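Local coordinates for protein putative D-alanine N-acetyltransferase of GNAT family (Desulfovibrio desulfuricans subsp. desulfuricans, PDB 2R7H) that probably transfers an acyl group from acyl-CoA to an acceptor, as acetyltransferases of the GNAT family generally do, at residues B[36-41]-B[47-52]; B[98-103]-B[114-119]; B[118-123]-B[172-177]; B[133-138]-B[146-151]. All blocks are in the same frame, centred on the assembly; numbering follows the deposited sequence.

Contact 2 lies deepest, about 5 Å from the chain centre; the others are centred about 12 Å out. Contact 1 joins two helices on one face of the mixed GNAT sheet, whereas contacts 2 and 4 set helices 111-125 and 142-150 on the other. Contacts 2 and 3 use successive parts of helix 111-125, first against strand 94-102, then against the end of strand 167-175. Contact 3 is partly buried, with salt bridges on its outer sides; contact 1 is buried but edged by exposed Glu39. Contacts 1 to 3 meet through aliphatic carbons, including a glutamate methylene in contact 1, while contact 4 turns on a tyrosine ring. Tyr172 ties contacts 3 and 4, its N bonded to Ala133 O.

Contact 1: B[36-41]-B[47-52]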
loop_
_atom_site.group_PDB
_atom_site.type_symbol
_atom_site.label_atom_id
_atom_site.label_comp_id
_atom_site.label_asym_id
_atom_site.label_seq_id
_atom_site.Cartn_x
_atom_site.Cartn_y
_atom_site.Cartn_z
ATOM N N ARG B 36 20.856 2.869 11.943
ATOM C CA ARG B 36 21.765 4.011 12.149
ATOM C C ARG B 36 21.810 4.958 10.933
ATOM O O ARG B 36 21.861 6.174 11.117
ATOM C CB ARG B 36 23.170 3.546 12.616
ATOM N N VAL B 37 21.713 4.414 9.704
ATOM C CA VAL B 37 21.695 5.245 8.499
ATOM C C VAL B 37 20.446 6.092 8.557
ATOM O O VAL B 37 20.513 7.312 8.414
ATOM C CB VAL B 37 21.692 4.439 7.141
ATOM C CG1 VAL B 37 21.380 5.364 5.954
ATOM C CG2 VAL B 37 23.027 3.707 6.897
ATOM N N VAL B 38 19.315 5.422 8.763
ATOM C CA VAL B 38 18.008 6.067 8.846
ATOM C C VAL B 38 17.927 7.149 9.933
ATOM O O VAL B 38 17.351 8.222 9.712
ATOM C CB VAL B 38 16.904 4.973 8.991
ATOM C CG1 VAL B 38 15.716 5.527 9.643
ATOM C CG2 VAL B 38 16.652 4.281 7.623
ATOM N N GLU B 39 18.491 6.847 11.097
ATOM C CA GLU B 39 18.524 7.790 12.229
ATOM C C GLU B 39 19.402 8.983 11.970
ATOM O O GLU B 39 19.111 10.036 12.483
ATOM C CB GLU B 39 18.957 7.098 13.500
ATOM C CG GLU B 39 17.887 6.152 14.030
ATOM C CD GLU B 39 18.313 5.477 15.322
ATOM O OE1 GLU B 39 19.527 5.401 15.627
ATOM O OE2 GLU B 39 17.403 5.002 16.021
ATOM N N SER B 40 20.454 8.832 11.165
ATOM C CA SER B 40 21.343 9.938 10.824
ATOM C C SER B 40 20.723 10.990 9.879
ATOM O O SER B 40 21.192 12.120 9.831
ATOM C CB SER B 40 22.611 9.405 10.182
ATOM O OG SER B 40 22.388 8.955 8.870
ATOM N N THR B 41 19.651 10.649 9.175
ATOM C CA THR B 41 19.024 11.578 8.214
ATOM C C THR B 41 18.021 12.593 8.753
ATOM O O THR B 41 17.832 13.620 8.115
ATOM C CB THR B 41 18.255 10.813 7.146
ATOM O OG1 THR B 41 17.067 10.243 7.723
ATOM C CG2 THR B 41 19.156 9.730 6.499
ATOM N N GLU B 47 9.461 5.531 15.158
ATOM C CA GLU B 47 8.476 4.593 14.632
ATOM C C GLU B 47 8.833 4.241 13.169
ATOM O O GLU B 47 8.769 3.091 12.762
ATOM C CB GLU B 47 7.070 5.213 14.813
ATOM C CG GLU B 47 5.909 4.289 14.510
ATOM C CD GLU B 47 4.523 4.891 14.832
ATOM O OE1 GLU B 47 4.455 5.998 15.410
ATOM O OE2 GLU B 47 3.499 4.235 14.505
ATOM N N GLU B 48 9.263 5.236 12.412
ATOM C CA GLU B 48 9.692 5.050 11.040
ATOM C C GLU B 48 11.041 4.319 10.985
ATOM O O GLU B 48 11.239 3.501 10.097
ATOM C CB GLU B 48 9.760 6.400 10.333
ATOM C CG GLU B 48 8.366 7.014 10.214
ATOM C CD GLU B 48 8.348 8.450 9.767
ATOM O OE1 GLU B 48 9.408 9.093 9.684
ATOM O OE2 GLU B 48 7.231 8.954 9.522
ATOM N N ALA B 49 11.976 4.621 11.890
ATOM C CA ALA B 49 13.255 3.920 11.942
ATOM C C ALA B 49 12.994 2.434 12.308
ATOM O O ALA B 49 13.718 1.527 11.858
ATOM C CB ALA B 49 14.286 4.613 12.952
ATOM N N ASP B 50 11.963 2.174 13.118
ATOM C CA ASP B 50 11.588 0.793 13.477
ATOM C C ASP B 50 11.140 0.037 12.254
ATOM O O ASP B 50 11.465 -1.141 12.102
ATOM C CB ASP B 50 10.410 0.733 14.463
ATOM C CG ASP B 50 10.721 1.281 15.838
ATOM O OD1 ASP B 50 11.859 1.159 16.299
ATOM O OD2 ASP B 50 9.768 1.764 16.495
ATOM N N VAL B 51 10.347 0.703 11.419
ATOM C CA VAL B 51 9.874 0.102 10.177
ATOM C C VAL B 51 11.116 -0.219 9.313
ATOM O O VAL B 51 11.309 -1.373 8.922
ATOM C CB VAL B 51 8.850 1.015 9.406
ATOM C CG1 VAL B 51 8.483 0.397 8.048
ATOM C CG2 VAL B 51 7.591 1.258 10.252
ATOM N N ALA B 52 11.980 0.784 9.107
ATOM C CA ALA B 52 13.209 0.627 8.315
ATOM C C ALA B 52 13.999 -0.616 8.720
ATOM O O ALA B 52 14.373 -1.416 7.864
ATOM C CB ALA B 52 14.065 1.888 8.394
#
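Glu39 brings a flat carboxylate to the contact with Ala49, but neither a face nor an edge of it does the touching: its methylene CG lies 4.1 Å from Ala49 CB. Beyond CG the chain runs on extended and OE2 pairs with Arg35, a salt bridge within its own helix that probably offsets the charge; Asp50 of the other helix also reaches Arg35, which thus bridges two like charges. The main contact is aliphatic and belongs to Val38. Its CG1, anti to the backbone N (chi1 155°), meets Ala49 CB at 3.7 Å, while the other branch, CG2, reaches Ala52 CB at 3.6 Å. One valine thus spreads its two methyls over two alanines one helical turn apart. The axes of the two segments come to 9.4 Å and run nearly antiparallel, at 151°, as a helical hairpin joined by a short turn. Close to that turn Thr41 OG1 bonds back to Val38 O at 2.8 Å and also takes part in a hydrogen bond with Phe43 N, tying the end of 36-41 to the connection. Phe44 from the turn packs on both Val38 and Ala52. Together helices 30-41 and 46-61 lie on one face of the GNAT sheet, where Tyr82 of strand 78-87 touches Val38 and Ala52, Trp99 of strand 94-102 touches Ala52, and Ala101 receives Val37.

Contact 2: B[98-103]-B[114-119]; sequences YWIAVA and ALLAEV
Ile100 has CG1 anti to its carbonyl carbon (chi1 -63°) and an extended outer chain (chi2 179°), which sends CG2 toward Leu115 and carries CD1 on to Leu116. This is the strand-to-helix half of the beta-alpha-beta unit made by strand 94-102, helix 111-125 and strand 130-136, a central element of the GNAT fold; in this family the loop between that first strand and its helix commonly binds the CoA pyrophosphate. The strand and helix axes come within 9.5 Å and run at 144°. Ile100 and Leu115 lie alongside each other, head to tail, with Ile100 CG2 3.8 Å from Leu115 CD1, whereas Ile100 lies crosswise to Leu116. Val102, two residues on and so on the same side of the strand, adds a looser touch on Leu115, while Ala101 between them turns from the helix. Leu115 also reaches Phe22, Val71 and Ala73, so the helix covers several strands. Upstream, Tyr98 and Trp99 share Cys84 as their partner on the neighbouring strand, a classic beta bulge, and with Tyr68 they line the pocket that holds 2-ethoxyethanol. At the Leu116 end the isoleucine's terminal methyl, CD1, stands 3.7 Å from Leu116 CB.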
loop_
_atom_site.group_PDB
_atom_site.type_symbol
_atom_site.label_atom_id
_atom_site.label_comp_id
_atom_site.label_asym_id
_atom_site.label_seq_id
_atom_site.Cartn_x
_atom_site.Cartn_y
_atom_site.Cartn_z
ATOM N N TYR B 98 10.608 2.239 -1.646
ATOM C CA TYR B 98 10.188 2.614 -0.279
ATOM C C TYR B 98 10.991 3.848 0.163
ATOM O O TYR B 98 10.385 4.861 0.524
ATOM C CB TYR B 98 10.177 1.359 0.644
ATOM C CG TYR B 98 9.268 0.229 0.055
ATOM C CD1 TYR B 98 7.930 0.483 -0.219
ATOM C CD2 TYR B 98 9.714 -1.090 -0.146
ATOM C CE1 TYR B 98 7.071 -0.496 -0.776
ATOM C CE2 TYR B 98 8.844 -2.107 -0.705
ATOM C CZ TYR B 98 7.512 -1.796 -1.020
ATOM O OH TYR B 98 6.563 -2.726 -1.564
ATOM N N TRP B 99 12.326 3.812 0.077
ATOM C CA TRP B 99 13.159 5.018 0.323
ATOM C C TRP B 99 14.607 4.774 -0.026
ATOM O O TRP B 99 15.009 3.628 -0.249
ATOM C CB TRP B 99 13.069 5.597 1.773
ATOM C CG TRP B 99 13.294 4.549 2.727
ATOM C CD1 TRP B 99 14.486 4.004 3.058
ATOM C CD2 TRP B 99 12.295 3.841 3.474
ATOM N NE1 TRP B 99 14.292 3.001 3.943
ATOM C CE2 TRP B 99 12.960 2.875 4.222
ATOM C CE3 TRP B 99 10.903 3.917 3.557
ATOM C CZ2 TRP B 99 12.306 2.006 5.072
ATOM C CZ3 TRP B 99 10.252 3.049 4.390
ATOM C CH2 TRP B 99 10.958 2.113 5.154
ATOM N N ILE B 100 15.318 5.878 -0.222
ATOM C CA ILE B 100 16.733 5.874 -0.422
ATOM C C ILE B 100 17.255 6.708 0.776
ATOM O O ILE B 100 16.837 7.839 0.930
ATOM C CB ILE B 100 17.196 6.494 -1.735
ATOM C CG1 ILE B 100 16.652 5.698 -2.910
ATOM C CG2 ILE B 100 18.769 6.468 -1.797
ATOM C CD1 ILE B 100 17.023 6.249 -4.243
ATOM N N ALA B 101 18.102 6.140 1.634
ATOM C CA ALA B 101 18.689 6.867 2.788
ATOM C C ALA B 101 20.220 6.872 2.660
ATOM O O ALA B 101 20.839 5.829 2.503
ATOM C CB ALA B 101 18.252 6.215 4.142
ATOM N N VAL B 102 20.823 8.059 2.736
ATOM C CA VAL B 102 22.289 8.255 2.669
ATOM C C VAL B 102 22.750 8.976 3.947
ATOM O O VAL B 102 22.101 9.944 4.371
ATOM C CB VAL B 102 22.671 9.098 1.435
ATOM C CG1 VAL B 102 24.138 9.546 1.471
ATOM C CG2 VAL B 102 22.379 8.291 0.139
ATOM N N ALA B 103 23.853 8.518 4.543
ATOM C CA ALA B 103 24.406 9.144 5.764
ATOM C C ALA B 103 24.772 10.611 5.453
ATOM O O ALA B 103 25.147 10.905 4.320
ATOM C CB ALA B 103 25.597 8.390 6.244
ATOM N N ALA B 114 23.088 7.194 -7.591
ATOM C CA ALA B 114 23.754 5.914 -7.845
ATOM C C ALA B 114 22.918 4.755 -7.294
ATOM O O ALA B 114 22.782 3.724 -7.939
ATOM C CB ALA B 114 25.134 5.890 -7.195
ATOM N N LEU B 115 22.396 4.914 -6.079
ATOM C CA LEU B 115 21.528 3.899 -5.481
ATOM C C LEU B 115 20.246 3.723 -6.290
ATOM O O LEU B 115 19.843 2.592 -6.536
ATOM C CB LEU B 115 21.230 4.213 -4.014
ATOM C CG LEU B 115 22.337 3.871 -3.035
ATOM C CD1 LEU B 115 22.152 4.644 -1.685
ATOM C CD2 LEU B 115 22.417 2.365 -2.823
ATOM N N LEU B 116 19.615 4.810 -6.709
ATOM C CA LEU B 116 18.412 4.710 -7.538
ATOM C C LEU B 116 18.739 3.991 -8.878
ATOM O O LEU B 116 17.935 3.202 -9.368
ATOM C CB LEU B 116 17.837 6.082 -7.849
ATOM C CG LEU B 116 16.637 6.167 -8.796
ATOM C CD1 LEU B 116 15.350 5.465 -8.298
ATOM C CD2 LEU B 116 16.360 7.611 -9.111
ATOM N N ALA B 117 19.878 4.335 -9.506
ATOM C CA ALA B 117 20.279 3.672 -10.755
ATOM C C ALA B 117 20.386 2.136 -10.555
ATOM O O ALA B 117 19.996 1.339 -11.418
ATOM C CB ALA B 117 21.581 4.276 -11.295
ATOM N N GLU B 118 20.885 1.712 -9.410
ATOM C CA GLU B 118 20.978 0.280 -9.151
ATOM C C GLU B 118 19.595 -0.383 -8.968
ATOM O O GLU B 118 19.368 -1.521 -9.423
ATOM C CB GLU B 118 21.882 0.023 -7.936
ATOM C CG GLU B 118 23.329 0.481 -8.105
ATOM C CD GLU B 118 24.012 -0.001 -9.388
ATOM O OE1 GLU B 118 23.907 -1.182 -9.720
ATOM O OE2 GLU B 118 24.660 0.833 -10.054
ATOM N N VAL B 119 18.686 0.298 -8.257
ATOM C CA VAL B 119 17.342 -0.218 -8.071
ATOM C C VAL B 119 16.678 -0.377 -9.430
ATOM O O VAL B 119 16.026 -1.377 -9.679
ATOM C CB VAL B 119 16.489 0.716 -7.172
ATOM C CG1 VAL B 119 15.026 0.364 -7.288
ATOM C CG2 VAL B 119 17.056 0.684 -5.688
#

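Contact 3: B[118-123]-B[172-177]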
loop_
_atom_site.group_PDB
_atom_site.type_symbol
_atom_site.label_atom_id
_atom_site.label_comp_id
_atom_site.label_asym_id
_atom_site.label_seq_id
_atom_site.Cartn_x
_atom_site.Cartn_y
_atom_site.Cartn_z
ATOM N N GLU B 118 20.885 1.712 -9.410
ATOM C CA GLU B 118 20.978 0.280 -9.151
ATOM C C GLU B 118 19.595 -0.383 -8.968
ATOM O O GLU B 118 19.368 -1.521 -9.423
ATOM C CB GLU B 118 21.882 0.023 -7.936
ATOM C CG GLU B 118 23.329 0.481 -8.105
ATOM C CD GLU B 118 24.012 -0.001 -9.388
ATOM O OE1 GLU B 118 23.907 -1.182 -9.720
ATOM O OE2 GLU B 118 24.660 0.833 -10.054
ATOM N N VAL B 119 18.686 0.298 -8.257
ATOM C CA VAL B 119 17.342 -0.218 -8.071
ATOM C C VAL B 119 16.678 -0.377 -9.430
ATOM O O VAL B 119 16.026 -1.377 -9.679
ATOM C CB VAL B 119 16.489 0.716 -7.172
ATOM C CG1 VAL B 119 15.026 0.364 -7.288
ATOM C CG2 VAL B 119 17.056 0.684 -5.688
ATOM N N VAL B 120 16.814 0.638 -10.285
ATOM C CA VAL B 120 16.229 0.622 -11.640
ATOM C C VAL B 120 16.797 -0.523 -12.485
ATOM O O VAL B 120 16.061 -1.168 -13.186
ATOM C CB VAL B 120 16.407 1.962 -12.341
ATOM C CG1 VAL B 120 16.073 1.878 -13.816
ATOM C CG2 VAL B 120 15.567 2.999 -11.639
ATOM N N HIS B 121 18.097 -0.785 -12.359
ATOM C CA HIS B 121 18.751 -1.893 -13.036
ATOM C C HIS B 121 18.107 -3.198 -12.610
ATOM O O HIS B 121 17.738 -4.031 -13.437
ATOM C CB HIS B 121 20.231 -1.907 -12.656
ATOM C CG HIS B 121 20.941 -3.184 -12.967
ATOM N ND1 HIS B 121 20.965 -4.249 -12.091
ATOM C CD2 HIS B 121 21.690 -3.557 -14.034
ATOM C CE1 HIS B 121 21.677 -5.232 -12.614
ATOM N NE2 HIS B 121 22.135 -4.833 -13.789
ATOM N N ASP B 122 17.957 -3.367 -11.304
ATOM C CA ASP B 122 17.371 -4.592 -10.751
ATOM C C ASP B 122 15.929 -4.832 -11.125
ATOM O O ASP B 122 15.552 -5.960 -11.359
ATOM C CB ASP B 122 17.499 -4.635 -9.238
ATOM C CG ASP B 122 18.907 -4.693 -8.767
ATOM O OD1 ASP B 122 19.854 -4.802 -9.592
ATOM O OD2 ASP B 122 19.070 -4.648 -7.538
ATOM N N VAL B 123 15.132 -3.764 -11.125
ATOM C CA VAL B 123 13.728 -3.792 -11.489
ATOM C C VAL B 123 13.622 -4.108 -12.990
ATOM O O VAL B 123 12.768 -4.884 -13.394
ATOM C CB VAL B 123 13.014 -2.469 -11.117
ATOM C CG1 VAL B 123 11.683 -2.348 -11.804
ATOM C CG2 VAL B 123 12.876 -2.357 -9.594
ATOM N N TYR B 172 5.033 9.710 -7.478
ATOM C CA TYR B 172 5.960 9.887 -8.562
ATOM C C TYR B 172 6.081 8.603 -9.334
ATOM O O TYR B 172 6.196 7.529 -8.777
ATOM C CB TYR B 172 7.340 10.346 -8.018
ATOM C CG TYR B 172 7.374 11.804 -7.659
ATOM C CD1 TYR B 172 7.568 12.776 -8.650
ATOM C CD2 TYR B 172 7.245 12.222 -6.354
ATOM C CE1 TYR B 172 7.590 14.117 -8.339
ATOM C CE2 TYR B 172 7.278 13.570 -6.048
ATOM C CZ TYR B 172 7.439 14.496 -7.029
ATOM O OH TYR B 172 7.447 15.813 -6.687
ATOM N N ARG B 173 6.093 8.723 -10.640
ATOM C CA ARG B 173 6.156 7.589 -11.544
ATOM C C ARG B 173 7.456 7.564 -12.377
ATOM O O ARG B 173 7.839 8.586 -12.914
ATOM C CB ARG B 173 5.015 7.793 -12.546
ATOM C CG ARG B 173 4.826 6.725 -13.628
ATOM C CD ARG B 173 4.060 7.327 -14.742
ATOM N NE ARG B 173 3.786 6.351 -15.778
ATOM C CZ ARG B 173 2.806 5.465 -15.729
ATOM N NH1 ARG B 173 2.011 5.354 -14.656
ATOM N NH2 ARG B 173 2.669 4.637 -16.752
ATOM N N LEU B 174 8.112 6.402 -12.482
ATOM C CA LEU B 174 9.271 6.265 -13.389
ATOM C C LEU B 174 8.986 5.082 -14.298
ATOM O O LEU B 174 8.761 3.977 -13.828
ATOM C CB LEU B 174 10.582 5.990 -12.658
ATOM C CG LEU B 174 11.879 5.924 -13.489
ATOM C CD1 LEU B 174 12.268 7.288 -13.997
ATOM C CD2 LEU B 174 12.997 5.416 -12.637
ATOM N N GLU B 175 8.936 5.316 -15.598
ATOM C CA GLU B 175 8.748 4.238 -16.576
ATOM C C GLU B 175 10.149 3.688 -16.765
ATOM O O GLU B 175 11.097 4.431 -17.083
ATOM C CB GLU B 175 8.155 4.751 -17.871
ATOM C CG GLU B 175 6.757 5.318 -17.642
ATOM C CD GLU B 175 6.046 5.798 -18.863
ATOM O OE1 GLU B 175 6.519 5.533 -19.981
ATOM O OE2 GLU B 175 4.985 6.445 -18.699
ATOM N N VAL B 176 10.268 2.392 -16.515
ATOM C CA VAL B 176 11.526 1.612 -16.549
ATOM C C VAL B 176 11.771 0.790 -17.845
ATOM O O VAL B 176 12.914 0.407 -18.154
ATOM C CB VAL B 176 11.597 0.747 -15.233
ATOM C CG1 VAL B 176 12.152 -0.587 -15.451
ATOM C CG2 VAL B 176 12.293 1.535 -14.087
ATOM N N ALA B 177 10.719 0.551 -18.614
ATOM C CA ALA B 177 10.815 -0.204 -19.839
ATOM C C ALA B 177 9.721 0.312 -20.757
ATOM O O ALA B 177 9.344 1.493 -20.647
ATOM C CB ALA B 177 10.644 -1.688 -19.550
ATOM O OXT ALA B 177 9.185 -0.414 -21.603
#
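Segment 118-123 of helix 111-125 meets the last residues of the chain where Val120 and Val176 bring their CA atoms within 6.9 Å, the latter lying just past the end of strand 167-175. Val120 uses both branches: CG1 packs on Val176 CG2 at 3.8 Å, the two side chains overlapping as they point past each other, and CG2 meets Leu174 CD2 at 3.7 Å, the leucine running roughly perpendicular to the valine. One turn further along the helix, Val123 CG1 lies 4.1 Å from Val176 CG1. Val176 is therefore gripped from both methyls; its chi1 of 142° is away from a staggered value and brings one branch to each helix valine.

In the GNAT fold the helix after the fourth strand packs on one face of the sheet. Here strand 167-175 lies between strands 130-136 and 154-159, and its end, with Val176, meets the helix on that face. Its backbone bonds to Leu131 and Ser154 are those of an inner strand.

The polar pairs lie away from the apolar contact, one on the helix and one on the strand. His121 ND1 donates to Asp122 OD1 at 2.8 Å; the acceptor lies in the plane of the imidazole, and the approach is almost in line with the aspartate's CG-OD1 bond. OD2 of the same aspartate pairs with Arg24. On the strand, Glu175 OE2 receives Arg173 NE through its anti lone pair, a salt bridge of 3.2 Å between OE2 and NE, while Arg173 NH1 reaches Glu156 and Lys160 O of the second subunit.

Contact 4: B[133-138]-B[146-151]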
loop_
_atom_site.group_PDB
_atom_site.type_symbol
_atom_site.label_atom_id
_atom_site.label_comp_id
_atom_site.label_asym_id
_atom_site.label_seq_id
_atom_site.Cartn_x
_atom_site.Cartn_y
_atom_site.Cartn_z
ATOM N N ALA B 133 7.372 5.992 -6.462
ATOM C CA ALA B 133 7.885 6.566 -5.209
ATOM C C ALA B 133 6.832 7.518 -4.660
ATOM O O ALA B 133 6.279 8.318 -5.381
ATOM C CB ALA B 133 9.251 7.298 -5.398
ATOM N N GLU B 134 6.606 7.489 -3.367
ATOM C CA GLU B 134 5.623 8.375 -2.729
ATOM C C GLU B 134 6.326 9.269 -1.737
ATOM O O GLU B 134 7.220 8.813 -1.040
ATOM C CB GLU B 134 4.597 7.546 -1.955
ATOM C CG GLU B 134 3.897 6.558 -2.784
ATOM C CD GLU B 134 2.811 5.822 -2.028
ATOM O OE1 GLU B 134 2.921 5.662 -0.799
ATOM O OE2 GLU B 134 1.869 5.388 -2.689
ATOM N N THR B 135 5.952 10.544 -1.691
ATOM C CA THR B 135 6.528 11.417 -0.704
ATOM C C THR B 135 5.490 12.443 -0.259
ATOM O O THR B 135 4.339 12.447 -0.746
ATOM C CB THR B 135 7.869 12.050 -1.176
ATOM O OG1 THR B 135 8.514 12.636 -0.048
ATOM C CG2 THR B 135 7.658 13.083 -2.276
ATOM N N SER B 136 5.896 13.276 0.683
ATOM C CA SER B 136 5.045 14.314 1.245
ATOM C C SER B 136 5.165 15.619 0.473
ATOM O O SER B 136 6.174 15.908 -0.148
ATOM C CB SER B 136 5.381 14.520 2.719
ATOM O OG SER B 136 4.801 15.694 3.208
ATOM N N GLY B 137 4.117 16.415 0.528
ATOM C CA GLY B 137 4.095 17.707 -0.152
ATOM C C GLY B 137 4.565 18.884 0.684
ATOM O O GLY B 137 4.543 20.010 0.167
ATOM N N ILE B 138 4.991 18.636 1.938
ATOM C CA ILE B 138 5.464 19.700 2.842
ATOM C C ILE B 138 6.872 20.214 2.485
ATOM O O ILE B 138 7.666 19.511 1.845
ATOM C CB ILE B 138 5.356 19.325 4.378
ATOM C CG1 ILE B 138 6.329 18.228 4.806
ATOM C CG2 ILE B 138 3.935 19.007 4.776
ATOM C CD1 ILE B 138 6.199 17.882 6.298
ATOM N N ARG B 146 12.645 17.166 -5.589
ATOM C CA ARG B 146 13.635 17.629 -6.581
ATOM C C ARG B 146 14.434 16.428 -7.061
ATOM O O ARG B 146 14.601 16.239 -8.269
ATOM C CB ARG B 146 14.584 18.716 -6.000
ATOM N N PHE B 147 14.906 15.622 -6.108
ATOM C CA PHE B 147 15.654 14.401 -6.407
ATOM C C PHE B 147 14.914 13.510 -7.389
ATOM O O PHE B 147 15.466 13.112 -8.428
ATOM C CB PHE B 147 15.945 13.635 -5.110
ATOM C CG PHE B 147 16.639 12.334 -5.314
ATOM C CD1 PHE B 147 18.016 12.292 -5.546
ATOM C CD2 PHE B 147 15.943 11.139 -5.229
ATOM C CE1 PHE B 147 18.650 11.100 -5.736
ATOM C CE2 PHE B 147 16.589 9.955 -5.398
ATOM C CZ PHE B 147 17.952 9.930 -5.645
ATOM N N TYR B 148 13.649 13.218 -7.067
ATOM C CA TYR B 148 12.812 12.390 -7.918
ATOM C C TYR B 148 12.578 13.018 -9.284
ATOM O O TYR B 148 12.717 12.334 -10.299
ATOM C CB TYR B 148 11.470 12.000 -7.251
ATOM C CG TYR B 148 11.582 11.104 -6.024
ATOM C CD1 TYR B 148 12.440 9.982 -6.009
ATOM C CD2 TYR B 148 10.725 11.262 -4.946
ATOM C CE1 TYR B 148 12.537 9.160 -4.909
ATOM C CE2 TYR B 148 10.803 10.402 -3.841
ATOM C CZ TYR B 148 11.712 9.348 -3.849
ATOM O OH TYR B 148 11.817 8.473 -2.781
ATOM N N GLU B 149 12.256 14.312 -9.303
ATOM C CA GLU B 149 12.044 15.037 -10.552
ATOM C C GLU B 149 13.290 15.094 -11.410
ATOM O O GLU B 149 13.181 14.924 -12.631
ATOM C CB GLU B 149 11.486 16.424 -10.274
ATOM C CG GLU B 149 10.045 16.318 -9.767
ATOM C CD GLU B 149 9.441 17.609 -9.232
ATOM O OE1 GLU B 149 10.101 18.674 -9.276
ATOM O OE2 GLU B 149 8.277 17.523 -8.750
ATOM N N ARG B 150 14.457 15.300 -10.786
ATOM C CA ARG B 150 15.748 15.341 -11.517
ATOM C C ARG B 150 16.104 13.961 -12.074
ATOM O O ARG B 150 16.731 13.867 -13.117
ATOM C CB ARG B 150 16.891 15.829 -10.620
ATOM N N ALA B 151 15.658 12.888 -11.403
ATOM C CA ALA B 151 15.935 11.517 -11.844
ATOM C C ALA B 151 14.987 11.041 -12.945
ATOM O O ALA B 151 15.087 9.897 -13.386
ATOM C CB ALA B 151 15.934 10.552 -10.653
#
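Tyr148 lays one face of its ring over Ala133: CB of the alanine stands 3.8 Å from the ring centroid and 20° from the normal, a CH-pi contact displaced toward the hydroxyl end, where CZ is 3.6 Å from Ala133 CB. The ring reaches there because CG is anti to the carbonyl carbon and beside the backbone N (chi1 -65°), with chi2 of -45° turning the plane so that the alanine meets a face. Two residues on and pointing the same way from the strand, Thr135 comes to the ring edge instead, its CB 4.3 Å from Tyr148 CE2. No hydrogen bond joins the two segments, so the fit rests on the ring, with Ala133 over one face and Thr135 at an edge. Further on, Ser136 OG accepts from Ile138 N at 3.2 Å in an ST turn, nearly straight, which shapes the chain as it leaves the strand. Within the GNAT fold, helix 142-150 lies on the same face of the sheet as helix 111-125: Phe153 packs against Tyr148 and Ala133, Leu97 of strand 94-102 touches Tyr148, and Tyr172 of strand 167-175 lies alongside Thr135.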